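Local atomic coordinates of breast cancer anti-estrogen resistance protein 1 (Mus musculus, PDB entry 5W93), a protein that acts as a docking protein coordinating tyrosine kinase-based signalling in cell adhesion, its C-terminal focal-adhesion-targeting-like domain binding the LD1 motif of paxillin. Residues 51-56 with 88-93; 16-21 with 57-62; 5-10 with 70-75; 84-89 with 122-127. The protein carries 2 engineered substitutions. All blocks are in the same frame, centred on the assembly; numbering follows the deposited sequence.

Contact 1 of 4, residues 51-56 with 88-93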
loop_
_atom_site.group_PDB
_atom_site.type_symbol
_atom_site.label_atom_id
_atom_site.label_comp_id
_atom_site.label_asym_id
_atom_site.label_seq_id
_atom_site.Cartn_x
_atom_site.Cartn_y
_atom_site.Cartn_z
ATOM N N PHE A 51 6.397 -8.251 -1.535
ATOM C CA PHE A 51 6.970 -7.460 -0.431
ATOM C C PHE A 51 6.277 -6.090 -0.336
ATOM O O PHE A 51 6.002 -5.571 0.763
ATOM C CB PHE A 51 8.486 -7.242 -0.612
ATOM C CG PHE A 51 9.301 -8.511 -0.731
ATOM C CD1 PHE A 51 8.875 -9.702 -0.150
ATOM C CD2 PHE A 51 10.515 -8.498 -1.411
ATOM C CE1 PHE A 51 9.635 -10.860 -0.248
ATOM C CE2 PHE A 51 11.283 -9.669 -1.516
ATOM C CZ PHE A 51 10.839 -10.838 -0.932
ATOM N N VAL A 52 6.004 -5.501 -1.500
ATOM C CA VAL A 52 5.302 -4.215 -1.552
ATOM C C VAL A 52 3.892 -4.338 -0.974
ATOM O O VAL A 52 3.452 -3.507 -0.181
ATOM C CB VAL A 52 5.220 -3.678 -2.997
ATOM C CG1 VAL A 52 4.219 -2.549 -3.089
ATOM C CG2 VAL A 52 6.601 -3.204 -3.456
ATOM N N ILE A 53 3.195 -5.396 -1.375
ATOM C CA ILE A 53 1.829 -5.644 -0.944
ATOM C C ILE A 53 1.763 -5.884 0.568
ATOM O O ILE A 53 0.957 -5.290 1.282
ATOM C CB ILE A 53 1.243 -6.866 -1.696
ATOM C CG1 ILE A 53 1.054 -6.514 -3.171
ATOM C CG2 ILE A 53 -0.075 -7.311 -1.087
ATOM C CD1 ILE A 53 0.824 -7.750 -4.065
ATOM N N LEU A 54 2.619 -6.764 1.054
ATOM C CA LEU A 54 2.648 -7.043 2.477
ATOM C C LEU A 54 2.921 -5.787 3.318
ATOM O O LEU A 54 2.251 -5.543 4.319
ATOM C CB LEU A 54 3.684 -8.132 2.729
ATOM C CG LEU A 54 4.612 -8.205 3.924
ATOM C CD1 LEU A 54 3.845 -8.627 5.169
ATOM C CD2 LEU A 54 5.650 -9.236 3.544
ATOM N N SER A 55 3.873 -4.969 2.894
ATOM C CA SER A 55 4.248 -3.796 3.680
ATOM C C SER A 55 3.181 -2.682 3.581
ATOM O O SER A 55 2.865 -2.036 4.582
ATOM C CB SER A 55 5.632 -3.292 3.245
ATOM O OG SER A 55 5.615 -2.809 1.906
ATOM N N ALA A 56 2.601 -2.468 2.401
ATOM C CA ALA A 56 1.508 -1.510 2.276
ATOM C C ALA A 56 0.239 -1.967 3.011
ATOM O O ALA A 56 -0.541 -1.134 3.489
ATOM C CB ALA A 56 1.183 -1.244 0.804
ATOM N N ASP A 88 -7.809 -1.177 -3.066
ATOM C CA ASP A 88 -8.026 -1.241 -4.513
ATOM C C ASP A 88 -6.697 -1.326 -5.273
ATOM O O ASP A 88 -6.544 -2.126 -6.200
ATOM C CB ASP A 88 -8.820 -0.028 -4.981
ATOM C CG ASP A 88 -10.310 -0.194 -4.769
ATOM O OD1 ASP A 88 -10.702 -1.189 -4.124
ATOM O OD2 ASP A 88 -11.089 0.662 -5.244
ATOM N N LEU A 89 -5.737 -0.500 -4.873
ATOM C CA LEU A 89 -4.426 -0.491 -5.510
ATOM C C LEU A 89 -3.636 -1.793 -5.275
ATOM O O LEU A 89 -2.920 -2.260 -6.171
ATOM C CB LEU A 89 -3.622 0.708 -5.034
ATOM C CG LEU A 89 -4.162 2.092 -5.411
ATOM C CD1 LEU A 89 -3.344 3.180 -4.718
ATOM C CD2 LEU A 89 -4.162 2.288 -6.923
ATOM N N LEU A 90 -3.769 -2.384 -4.089
ATOM C CA LEU A 90 -3.151 -3.689 -3.841
ATOM C C LEU A 90 -3.689 -4.749 -4.806
ATOM O O LEU A 90 -2.913 -5.556 -5.308
ATOM C CB LEU A 90 -3.352 -4.148 -2.389
ATOM C CG LEU A 90 -2.667 -3.297 -1.305
ATOM C CD1 LEU A 90 -2.644 -4.014 0.042
ATOM C CD2 LEU A 90 -1.261 -2.929 -1.725
ATOM N N ARG A 91 -4.999 -4.759 -5.061
ATOM C CA ARG A 91 -5.557 -5.705 -6.039
ATOM C C ARG A 91 -5.031 -5.406 -7.440
ATOM O O ARG A 91 -4.757 -6.326 -8.217
ATOM C CB ARG A 91 -7.091 -5.676 -6.035
ATOM C CG ARG A 91 -7.706 -6.300 -4.798
ATOM C CD ARG A 91 -9.224 -6.382 -4.896
ATOM N NE ARG A 91 -9.863 -5.073 -4.820
ATOM C CZ ARG A 91 -10.359 -4.553 -3.701
ATOM N NH1 ARG A 91 -10.286 -5.237 -2.568
ATOM N NH2 ARG A 91 -10.928 -3.351 -3.709
ATOM N N GLY A 92 -4.896 -4.123 -7.755
ATOM C CA GLY A 92 -4.320 -3.690 -9.013
ATOM C C GLY A 92 -2.884 -4.170 -9.176
ATOM O O GLY A 92 -2.464 -4.564 -10.273
ATOM N N ILE A 93 -2.115 -4.124 -8.095
ATOM C CA ILE A 93 -0.749 -4.629 -8.126
ATOM C C ILE A 93 -0.723 -6.160 -8.309
ATOM O O ILE A 93 0.102 -6.670 -9.072
ATOM C CB ILE A 93 0.011 -4.220 -6.860
ATOM C CG1 ILE A 93 0.180 -2.693 -6.857
ATOM C CG2 ILE A 93 1.374 -4.901 -6.800
ATOM C CD1 ILE A 93 0.639 -2.131 -5.568
#
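Neither Ile53 and Ala56 on one helix nor Leu90 and Ile93 on the other offers a flat side chain, so this contact has no ring or amide faces to stack; the one planar group touched is the peptide carbonyl of Ile53, whose O lies 4.0 Å from Leu90 CD1. The rest is aliphatic carbon against aliphatic carbon. The segments run antiparallel at 168°, their axes 10.3 Å apart, and Ile53 and Leu90 come closest in backbone. Leu90 carries CG anti to its carbonyl carbon (chi1 -65°), which brings its two methyls round to the facing helix: CD2 meets Ala56 CB at 3.9 Å, while CD1 also reaches Ile53 CG2. One turn along, the Ile53 and Ile93 side chains lie alongside, pointing opposite ways, Ile93 CG2 resting 4.0 Å from both CG1 and CD1 of Ile53. Val52 CG1 adds a looser touch on Ile93 CD1, and both residues also pack on Leu120 of helix 107-135. Because the side chains that meet are aliphatic, the seam depends on shape and exclusion of water; Ile53 and Leu90 also offer apolar surface to the paxillin peptide, while Arg91 adds a salt bridge to one of its acidic side chains.

Contact 2 of 4, residues 16-21 with 57-62. Engineered in segment 16-21: Ala18 (natural residue Cys).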
loop_
_atom_site.group_PDB
_atom_site.type_symbol
_atom_site.label_atom_id
_atom_site.label_comp_id
_atom_site.label_asym_id
_atom_site.label_seq_id
_atom_site.Cartn_x
_atom_site.Cartn_y
_atom_site.Cartn_z
ATOM N N GLU A 16 2.231 7.976 14.207
ATOM C CA GLU A 16 3.550 7.451 14.528
ATOM C C GLU A 16 3.757 6.052 13.938
ATOM O O GLU A 16 4.826 5.758 13.398
ATOM C CB GLU A 16 3.753 7.446 16.051
ATOM C CG GLU A 16 4.981 6.697 16.522
ATOM C CD GLU A 16 4.730 5.204 16.675
ATOM O OE1 GLU A 16 3.772 4.825 17.396
ATOM O OE2 GLU A 16 5.476 4.418 16.048
ATOM N N GLN A 17 2.754 5.187 14.066
ATOM C CA GLN A 17 2.824 3.838 13.494
ATOM C C GLN A 17 2.879 3.872 11.970
ATOM O O GLN A 17 3.597 3.097 11.344
ATOM C CB GLN A 17 1.628 2.997 13.929
ATOM C CG GLN A 17 1.944 1.961 14.973
ATOM C CD GLN A 17 0.988 0.788 14.934
ATOM O OE1 GLN A 17 0.249 0.592 13.955
ATOM N NE2 GLN A 17 0.998 -0.007 15.992
ATOM N N ALA A 18 2.091 4.757 11.380
ATOM C CA ALA A 18 2.106 4.930 9.928
ATOM C C ALA A 18 3.498 5.348 9.444
ATOM O O ALA A 18 3.979 4.843 8.434
ATOM C CB ALA A 18 1.069 5.944 9.510
ATOM N N GLU A 19 4.149 6.253 10.178
ATOM C CA GLU A 19 5.461 6.769 9.778
ATOM C C GLU A 19 6.500 5.652 9.796
ATOM O O GLU A 19 7.276 5.505 8.852
ATOM C CB GLU A 19 5.887 7.946 10.680
ATOM C CG GLU A 19 5.150 9.248 10.332
ATOM C CD GLU A 19 5.380 10.383 11.330
ATOM O OE1 GLU A 19 5.984 10.141 12.396
ATOM O OE2 GLU A 19 4.949 11.524 11.045
ATOM N N ALA A 20 6.486 4.851 10.852
ATOM C CA ALA A 20 7.324 3.650 10.923
ATOM C C ALA A 20 7.065 2.664 9.770
ATOM O O ALA A 20 8.006 2.170 9.143
ATOM C CB ALA A 20 7.112 2.957 12.238
ATOM N N ASN A 21 5.798 2.361 9.496
ATOM C CA ASN A 21 5.480 1.414 8.418
ATOM C C ASN A 21 5.814 1.953 7.030
ATOM O O ASN A 21 6.079 1.190 6.100
ATOM C CB ASN A 21 4.004 1.026 8.459
ATOM C CG ASN A 21 3.704 -0.003 9.525
ATOM O OD1 ASN A 21 2.852 0.208 10.384
ATOM N ND2 ASN A 21 4.395 -1.129 9.467
ATOM N N HIS A 57 0.021 -3.282 3.087
ATOM C CA HIS A 57 -1.172 -3.793 3.749
ATOM C C HIS A 57 -1.161 -3.372 5.238
ATOM O O HIS A 57 -2.206 -3.188 5.852
ATOM C CB HIS A 57 -1.269 -5.322 3.612
ATOM C CG HIS A 57 -2.591 -5.880 4.018
ATOM N ND1 HIS A 57 -2.895 -6.198 5.327
ATOM C CD2 HIS A 57 -3.701 -6.181 3.295
ATOM C CE1 HIS A 57 -4.129 -6.663 5.392
ATOM N NE2 HIS A 57 -4.637 -6.670 4.169
ATOM N N LYS A 58 0.026 -3.212 5.795
ATOM C CA LYS A 58 0.165 -2.687 7.156
ATOM C C LYS A 58 -0.538 -1.334 7.291
ATOM O O LYS A 58 -1.158 -1.053 8.316
ATOM C CB LYS A 58 1.648 -2.557 7.542
ATOM C CG LYS A 58 2.477 -3.833 7.313
ATOM C CD LYS A 58 2.265 -4.880 8.406
ATOM C CE LYS A 58 2.691 -6.283 7.949
ATOM N NZ LYS A 58 1.750 -6.850 6.922
ATOM N N LEU A 59 -0.469 -0.504 6.250
ATOM C CA LEU A 59 -1.126 0.794 6.291
ATOM C C LEU A 59 -2.631 0.703 6.120
ATOM O O LEU A 59 -3.376 1.449 6.766
ATOM C CB LEU A 59 -0.551 1.721 5.230
ATOM C CG LEU A 59 0.886 2.156 5.479
ATOM C CD1 LEU A 59 1.402 2.764 4.211
ATOM C CD2 LEU A 59 0.947 3.166 6.631
ATOM N N VAL A 60 -3.083 -0.197 5.246
ATOM C CA VAL A 60 -4.503 -0.476 5.140
ATOM C C VAL A 60 -5.067 -0.867 6.511
ATOM O O VAL A 60 -6.100 -0.364 6.934
ATOM C CB VAL A 60 -4.795 -1.611 4.140
ATOM C CG1 VAL A 60 -6.295 -1.934 4.149
ATOM C CG2 VAL A 60 -4.321 -1.224 2.731
ATOM N N PHE A 61 -4.367 -1.768 7.187
ATOM C CA PHE A 61 -4.784 -2.258 8.503
ATOM C C PHE A 61 -4.870 -1.127 9.526
ATOM O O PHE A 61 -5.829 -1.054 10.293
ATOM C CB PHE A 61 -3.824 -3.344 8.987
ATOM C CG PHE A 61 -4.221 -3.978 10.300
ATOM C CD1 PHE A 61 -5.226 -4.932 10.353
ATOM C CD2 PHE A 61 -3.565 -3.637 11.473
ATOM C CE1 PHE A 61 -5.587 -5.527 11.557
ATOM C CE2 PHE A 61 -3.914 -4.223 12.688
ATOM C CZ PHE A 61 -4.926 -5.172 12.732
ATOM N N ILE A 62 -3.877 -0.246 9.537
ATOM C CA ILE A 62 -3.950 0.953 10.373
ATOM C C ILE A 62 -5.196 1.786 10.047
ATOM O O ILE A 62 -5.925 2.222 10.939
ATOM C CB ILE A 62 -2.690 1.828 10.217
ATOM C CG1 ILE A 62 -1.497 1.157 10.907
ATOM C CG2 ILE A 62 -2.937 3.233 10.783
ATOM C CD1 ILE A 62 -0.139 1.743 10.510
#
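Gln17, Ala18 and Asn21 face Lys58, Leu59 and Ile62 in an antiparallel helix-helix packing that joins helix 5-37 to helix 42-69, both segments belonging to the divergent helix-loop-helix region. The short axes lie 9.8 Å apart and run at 171°. On the buried side, Leu59 directs CD2 at the backbone and methyl of Ala18, an engineered residue in place of the natural cysteine: CD2 is 4.0 Å from Ala18 CB and 3.9 Å from Ala18 O. The same methyl also approaches Asn21 CB. Ile62, with CG1 anti to its carbonyl carbon (chi1 -72°), extends CD1 between Gln17 and Asn21, crossing both side chains at a slant; Ile62 CD1 sits 4.0 Å from Gln17 CB, and the Gln17 amide oxygen OE1 comes within 3.6 Å of Ile62 CG1. Toward the outside, the Asn21 amide group lies across the start of Lys58 at about a right angle, its CG 3.8 Å from Lys58 CB. Lys58 bends at chi2 (-78°) and again at chi4, and its NZ turns away to hydrogen-bond Leu54 O. Along helix 5-37, Leu59 also rests on Leu22 and Leu25, and Ile62 on Tyr14. The chemistry thus changes across the seam: methyls fill the buried side, while the partly exposed rim sets the amides of Gln17 and Asn21 against the aliphatic carbons of Ile62 and Lys58, by van der Waals contact.

Contact 3 of 4, residues 5-10 with 70-75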
loop_
_atom_site.group_PDB
_atom_site.type_symbol
_atom_site.label_atom_id
_atom_site.label_comp_id
_atom_site.label_asym_id
_atom_site.label_seq_id
_atom_site.Cartn_x
_atom_site.Cartn_y
_atom_site.Cartn_z
ATOM N N PRO A 5 -10.647 14.760 22.391
ATOM C CA PRO A 5 -9.484 14.177 23.075
ATOM C C PRO A 5 -9.140 12.749 22.648
ATOM O O PRO A 5 -7.987 12.474 22.341
ATOM C CB PRO A 5 -9.903 14.202 24.552
ATOM C CG PRO A 5 -10.826 15.358 24.648
ATOM C CD PRO A 5 -11.586 15.378 23.346
ATOM N N SER A 6 -10.115 11.850 22.640
ATOM C CA SER A 6 -9.823 10.464 22.304
ATOM C C SER A 6 -9.414 10.302 20.836
ATOM O O SER A 6 -8.516 9.507 20.528
ATOM C CB SER A 6 -11.019 9.566 22.626
ATOM O OG SER A 6 -10.832 8.924 23.883
ATOM N N ASP A 7 -10.059 11.049 19.940
ATOM C CA ASP A 7 -9.681 11.021 18.527
ATOM C C ASP A 7 -8.262 11.544 18.326
ATOM O O ASP A 7 -7.461 10.910 17.649
ATOM C CB ASP A 7 -10.661 11.831 17.684
ATOM C CG ASP A 7 -11.758 10.975 17.078
ATOM O OD1 ASP A 7 -11.820 9.769 17.398
ATOM O OD2 ASP A 7 -12.573 11.516 16.298
ATOM N N ARG A 8 -7.938 12.685 18.931
ATOM C CA ARG A 8 -6.609 13.271 18.750
ATOM C C ARG A 8 -5.503 12.321 19.189
ATOM O O ARG A 8 -4.482 12.177 18.509
ATOM C CB ARG A 8 -6.467 14.594 19.518
ATOM C CG ARG A 8 -5.045 15.163 19.427
ATOM C CD ARG A 8 -4.897 16.568 20.028
ATOM N NE ARG A 8 -5.967 17.455 19.588
ATOM C CZ ARG A 8 -6.056 17.978 18.370
ATOM N NH1 ARG A 8 -5.132 17.708 17.458
ATOM N NH2 ARG A 8 -7.074 18.775 18.065
ATOM N N GLN A 9 -5.703 11.681 20.333
ATOM C CA GLN A 9 -4.719 10.737 20.847
ATOM C C GLN A 9 -4.585 9.519 19.933
ATOM O O GLN A 9 -3.486 9.040 19.667
ATOM C CB GLN A 9 -5.104 10.311 22.259
ATOM C CG GLN A 9 -4.972 11.460 23.249
ATOM C CD GLN A 9 -3.560 12.002 23.237
ATOM O OE1 GLN A 9 -2.612 11.283 23.569
ATOM N NE2 GLN A 9 -3.402 13.260 22.818
ATOM N N LEU A 10 -5.719 9.025 19.462
ATOM C CA LEU A 10 -5.710 7.898 18.549
ATOM C C LEU A 10 -4.941 8.255 17.265
ATOM O O LEU A 10 -4.119 7.477 16.771
ATOM C CB LEU A 10 -7.147 7.498 18.242
ATOM C CG LEU A 10 -7.414 6.148 17.609
ATOM C CD1 LEU A 10 -6.921 5.028 18.519
ATOM C CD2 LEU A 10 -8.907 6.030 17.338
ATOM N N ALA A 70 -12.543 5.667 15.506
ATOM C CA ALA A 70 -12.621 7.121 15.518
ATOM C C ALA A 70 -14.076 7.555 15.728
ATOM O O ALA A 70 -15.001 6.920 15.217
ATOM C CB ALA A 70 -12.063 7.691 14.224
ATOM N N LYS A 71 -14.271 8.623 16.494
ATOM C CA LYS A 71 -15.613 9.137 16.771
ATOM C C LYS A 71 -16.078 10.118 15.696
ATOM O O LYS A 71 -17.242 10.106 15.291
ATOM C CB LYS A 71 -15.654 9.816 18.156
ATOM C CG LYS A 71 -15.384 8.882 19.316
ATOM C CD LYS A 71 -16.230 7.621 19.199
ATOM C CE LYS A 71 -15.929 6.636 20.314
ATOM N NZ LYS A 71 -16.616 5.344 20.073
ATOM N N ALA A 72 -15.167 10.963 15.226
ATOM C CA ALA A 72 -15.535 12.047 14.317
ATOM C C ALA A 72 -15.868 11.547 12.909
ATOM O O ALA A 72 -15.103 10.785 12.306
ATOM C CB ALA A 72 -14.416 13.079 14.260
ATOM N N ALA A 73 -17.011 11.984 12.390
ATOM C CA ALA A 73 -17.502 11.521 11.095
ATOM C C ALA A 73 -16.499 11.784 9.972
ATOM O O ALA A 73 -16.281 10.928 9.112
ATOM C CB ALA A 73 -18.847 12.177 10.774
ATOM N N ASP A 74 -15.889 12.960 9.984
ATOM C CA ASP A 74 -14.905 13.323 8.964
ATOM C C ASP A 74 -13.613 12.501 9.064
ATOM O O ASP A 74 -12.990 12.187 8.048
ATOM C CB ASP A 74 -14.578 14.818 9.046
ATOM C CG ASP A 74 -15.768 15.697 8.663
ATOM O OD1 ASP A 74 -16.776 15.137 8.168
ATOM O OD2 ASP A 74 -15.695 16.938 8.846
ATOM N N VAL A 75 -13.197 12.162 10.283
ATOM C CA VAL A 75 -12.072 11.251 10.453
ATOM C C VAL A 75 -12.407 9.877 9.874
ATOM O O VAL A 75 -11.628 9.318 9.115
ATOM C CB VAL A 75 -11.664 11.096 11.943
ATOM C CG1 VAL A 75 -10.547 10.059 12.082
ATOM C CG2 VAL A 75 -11.218 12.446 12.503
#
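Asp7 and Ala70 bring their CA atoms to 5.7 Å where the first turns of helix 5-37 stand beside the short link at residues 70-72, which ends with Ala72 as the N-cap residue of helix 73-102. One carboxylate carries most of the contact. Asp7 OD1 accepts the backbone N-H of Lys71 at 2.9 Å and nearly straight, at 169°; its other oxygen, OD2, accepts the N-H of Ala72, also at 2.9 Å and more bent, at 152°. Both oxygens accept through their syn lone pairs, so the group spans two consecutive amides like a two-pronged fork and its rotation is fixed by both. An unusual first torsion, chi1 -95°, goes with this placement. The carboxylate is buried, and the two amides, together with the nearby start of helix 73-102, would be expected to stabilise its negative charge. Alkyl groups close in around it: Ala72 CB lies 3.2 Å from Asp7 OD2, and Val75 CG2 borders the same oxygen at 4.1 Å. A turn further on, Leu10 places CD2 4.1 Å from Ala70 N. Helix 42-69 completes the surroundings, as Leu10 packs on Leu66 and Gln69 near its end, while Ala70 O accepts a hydrogen bond from Arg76 NH1 of helix 73-102. The tie therefore joins helix 5-37 to the turn connecting the next two helices.

Contact 4 of 4, residues 84-89 with 122-127. Engineered in segment 84-89: Ser87 (natural residue Cys).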
loop_
_atom_site.group_PDB
_atom_site.type_symbol
_atom_site.label_atom_id
_atom_site.label_comp_id
_atom_site.label_asym_id
_atom_site.label_seq_id
_atom_site.Cartn_x
_atom_site.Cartn_y
_atom_site.Cartn_z
ATOM N N ASN A 84 -9.888 2.004 1.621
ATOM C CA ASN A 84 -10.465 1.470 0.384
ATOM C C ASN A 84 -9.577 1.700 -0.849
ATOM O O ASN A 84 -9.394 0.803 -1.660
ATOM C CB ASN A 84 -11.835 2.081 0.125
ATOM C CG ASN A 84 -12.940 1.454 0.977
ATOM O OD1 ASN A 84 -12.773 0.373 1.550
ATOM N ND2 ASN A 84 -14.079 2.130 1.046
ATOM N N LEU A 85 -9.047 2.911 -0.983
ATOM C CA LEU A 85 -8.176 3.246 -2.105
ATOM C C LEU A 85 -6.921 2.363 -2.119
ATOM O O LEU A 85 -6.587 1.763 -3.153
ATOM C CB LEU A 85 -7.782 4.724 -2.064
ATOM C CG LEU A 85 -6.784 5.135 -3.159
ATOM C CD1 LEU A 85 -7.426 5.004 -4.547
ATOM C CD2 LEU A 85 -6.223 6.537 -2.923
ATOM N N LEU A 86 -6.242 2.261 -0.976
ATOM C CA LEU A 86 -5.049 1.418 -0.889
ATOM C C LEU A 86 -5.395 -0.057 -1.164
ATOM O O LEU A 86 -4.634 -0.760 -1.820
ATOM C CB LEU A 86 -4.358 1.567 0.485
ATOM C CG LEU A 86 -3.891 2.997 0.826
ATOM C CD1 LEU A 86 -3.216 3.100 2.196
ATOM C CD2 LEU A 86 -2.997 3.594 -0.248
ATOM N N SER A 87 -6.536 -0.521 -0.668
ATOM C CA SER A 87 -6.952 -1.904 -0.927
ATOM C C SER A 87 -7.186 -2.147 -2.413
ATOM O O SER A 87 -6.817 -3.191 -2.948
ATOM C CB SER A 87 -8.212 -2.257 -0.134
ATOM O OG SER A 87 -7.919 -2.280 1.253
ATOM N N ASP A 88 -7.809 -1.177 -3.066
ATOM C CA ASP A 88 -8.026 -1.241 -4.513
ATOM C C ASP A 88 -6.697 -1.326 -5.273
ATOM O O ASP A 88 -6.544 -2.126 -6.200
ATOM C CB ASP A 88 -8.820 -0.028 -4.981
ATOM C CG ASP A 88 -10.310 -0.194 -4.769
ATOM O OD1 ASP A 88 -10.702 -1.189 -4.124
ATOM O OD2 ASP A 88 -11.089 0.662 -5.244
ATOM N N LEU A 89 -5.737 -0.500 -4.873
ATOM C CA LEU A 89 -4.426 -0.491 -5.510
ATOM C C LEU A 89 -3.636 -1.793 -5.275
ATOM O O LEU A 89 -2.920 -2.260 -6.171
ATOM C CB LEU A 89 -3.622 0.708 -5.034
ATOM C CG LEU A 89 -4.162 2.092 -5.411
ATOM C CD1 LEU A 89 -3.344 3.180 -4.718
ATOM C CD2 LEU A 89 -4.162 2.288 -6.923
ATOM N N HIS A 122 2.554 7.025 -3.930
ATOM C CA HIS A 122 1.965 8.345 -3.804
ATOM C C HIS A 122 0.765 8.359 -2.851
ATOM O O HIS A 122 0.646 9.246 -2.001
ATOM C CB HIS A 122 1.549 8.851 -5.191
ATOM C CG HIS A 122 0.324 9.697 -5.187
ATOM N ND1 HIS A 122 0.339 11.038 -4.837
ATOM C CD2 HIS A 122 -0.965 9.415 -5.502
ATOM C CE1 HIS A 122 -0.876 11.531 -4.941
ATOM N NE2 HIS A 122 -1.690 10.565 -5.342
ATOM N N SER A 123 -0.125 7.381 -2.996
ATOM C CA SER A 123 -1.362 7.379 -2.225
ATOM C C SER A 123 -1.092 7.100 -0.746
ATOM O O SER A 123 -1.796 7.617 0.122
ATOM C CB SER A 123 -2.348 6.349 -2.786
ATOM O OG SER A 123 -2.811 6.721 -4.076
ATOM N N THR A 124 -0.073 6.296 -0.451
ATOM C CA THR A 124 0.270 6.008 0.948
ATOM C C THR A 124 0.917 7.222 1.631
ATOM O O THR A 124 0.674 7.494 2.810
ATOM C CB THR A 124 1.214 4.780 1.074
ATOM O OG1 THR A 124 2.430 5.010 0.351
ATOM C CG2 THR A 124 0.522 3.495 0.560
ATOM N N GLN A 125 1.740 7.942 0.886
ATOM C CA GLN A 125 2.317 9.186 1.386
ATOM C C GLN A 125 1.227 10.204 1.673
ATOM O O GLN A 125 1.291 10.941 2.650
ATOM C CB GLN A 125 3.311 9.774 0.384
ATOM C CG GLN A 125 4.597 8.996 0.273
ATOM C CD GLN A 125 5.382 9.004 1.569
ATOM O OE1 GLN A 125 5.405 10.007 2.299
ATOM N NE2 GLN A 125 6.025 7.887 1.869
ATOM N N GLN A 126 0.229 10.232 0.793
ATOM C CA GLN A 126 -0.900 11.129 0.931
ATOM C C GLN A 126 -1.749 10.761 2.154
ATOM O O GLN A 126 -2.175 11.638 2.906
ATOM C CB GLN A 126 -1.732 11.084 -0.343
ATOM C CG GLN A 126 -2.766 12.135 -0.439
ATOM C CD GLN A 126 -3.224 12.288 -1.848
ATOM O OE1 GLN A 126 -4.107 11.566 -2.295
ATOM N NE2 GLN A 126 -2.605 13.210 -2.577
ATOM N N PHE A 127 -1.977 9.461 2.347
ATOM C CA PHE A 127 -2.657 8.954 3.541
ATOM C C PHE A 127 -1.967 9.455 4.813
ATOM O O PHE A 127 -2.609 9.991 5.711
ATOM C CB PHE A 127 -2.683 7.423 3.526
ATOM C CG PHE A 127 -3.317 6.796 4.753
ATOM C CD1 PHE A 127 -4.450 7.351 5.343
ATOM C CD2 PHE A 127 -2.781 5.627 5.300
ATOM C CE1 PHE A 127 -5.039 6.754 6.465
ATOM C CE2 PHE A 127 -3.360 5.020 6.420
ATOM C CZ PHE A 127 -4.494 5.585 7.003
#
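Leu86 pushes both of its methyls into the facing helix: CD2 meets Thr124 CG2 at 3.6 Å and Ser123 CB at 3.8 Å, while Leu86 CD1 comes obliquely to the Phe127 ring, 4.0 Å from Phe127 CD2. It crosses the side chains of Thr124 and Phe127 at about right angles. Beside this, Ser123 is bordered by two more leucines, its OG lying 3.6 Å from Leu85 CD2 and equally far from Leu89 CD1. These leucines reach it by different routes, Leu85 with CG anti to its backbone N (chi1 176°) and Leu89 with CG anti to its carbonyl carbon (chi1 -65°). Between the methyls of Leu85 and Leu89, the hydroxyl has a hydrogen-bond partner in its own helix, Glu119 O. Thr124 OG1 is likewise turned back to its own helix, where Gly121 O is its main hydrogen-bond partner and Leu120 O is also in range. Thr124 thus presents its methyl to Leu86, while the Ser123 hydroxyl lies against leucine methyls with its polar need met from behind. In the next shell, Leu86 is flanked by Leu120 and by Val60 of helix 42-69, and Thr124 by Leu59 and by Leu25 of helix 5-37. Gln126 OE1 is hydrogen-bonded to Tyr82 OH, a polar link between the two helices beside the apolar packing. The segments run antiparallel at 163° with axes 10.3 Å apart, joining the last two helices in the core of the antiparallel four-helix bundle that characterises focal-adhesion-targeting-like domains.

Three of the contacts form one continuous core. Contacts 1 and 4 share helix 73-102, with centres about 9 Å apart. Contact 1 touches contact 2, where Leu90 CD1 lies 4.0 Å from His57 CA, and contact 4 touches it where Leu59 CD1 lies 3.7 Å from Thr124 CB; contacts 2 and 4 are centred about 11 Å apart. Contact 3 stands at one end of the bundle, its centre about 27 Å from that of contact 1. The paxillin peptide packs on residues of contacts 1 and 2 on helix 42-69, is hydrogen-bonded through its backbone to His57 NE2, meets Leu90 and the engineered Ser87 on helix 73-102, and pairs an acidic side chain with Arg91, so its site spans these two helices.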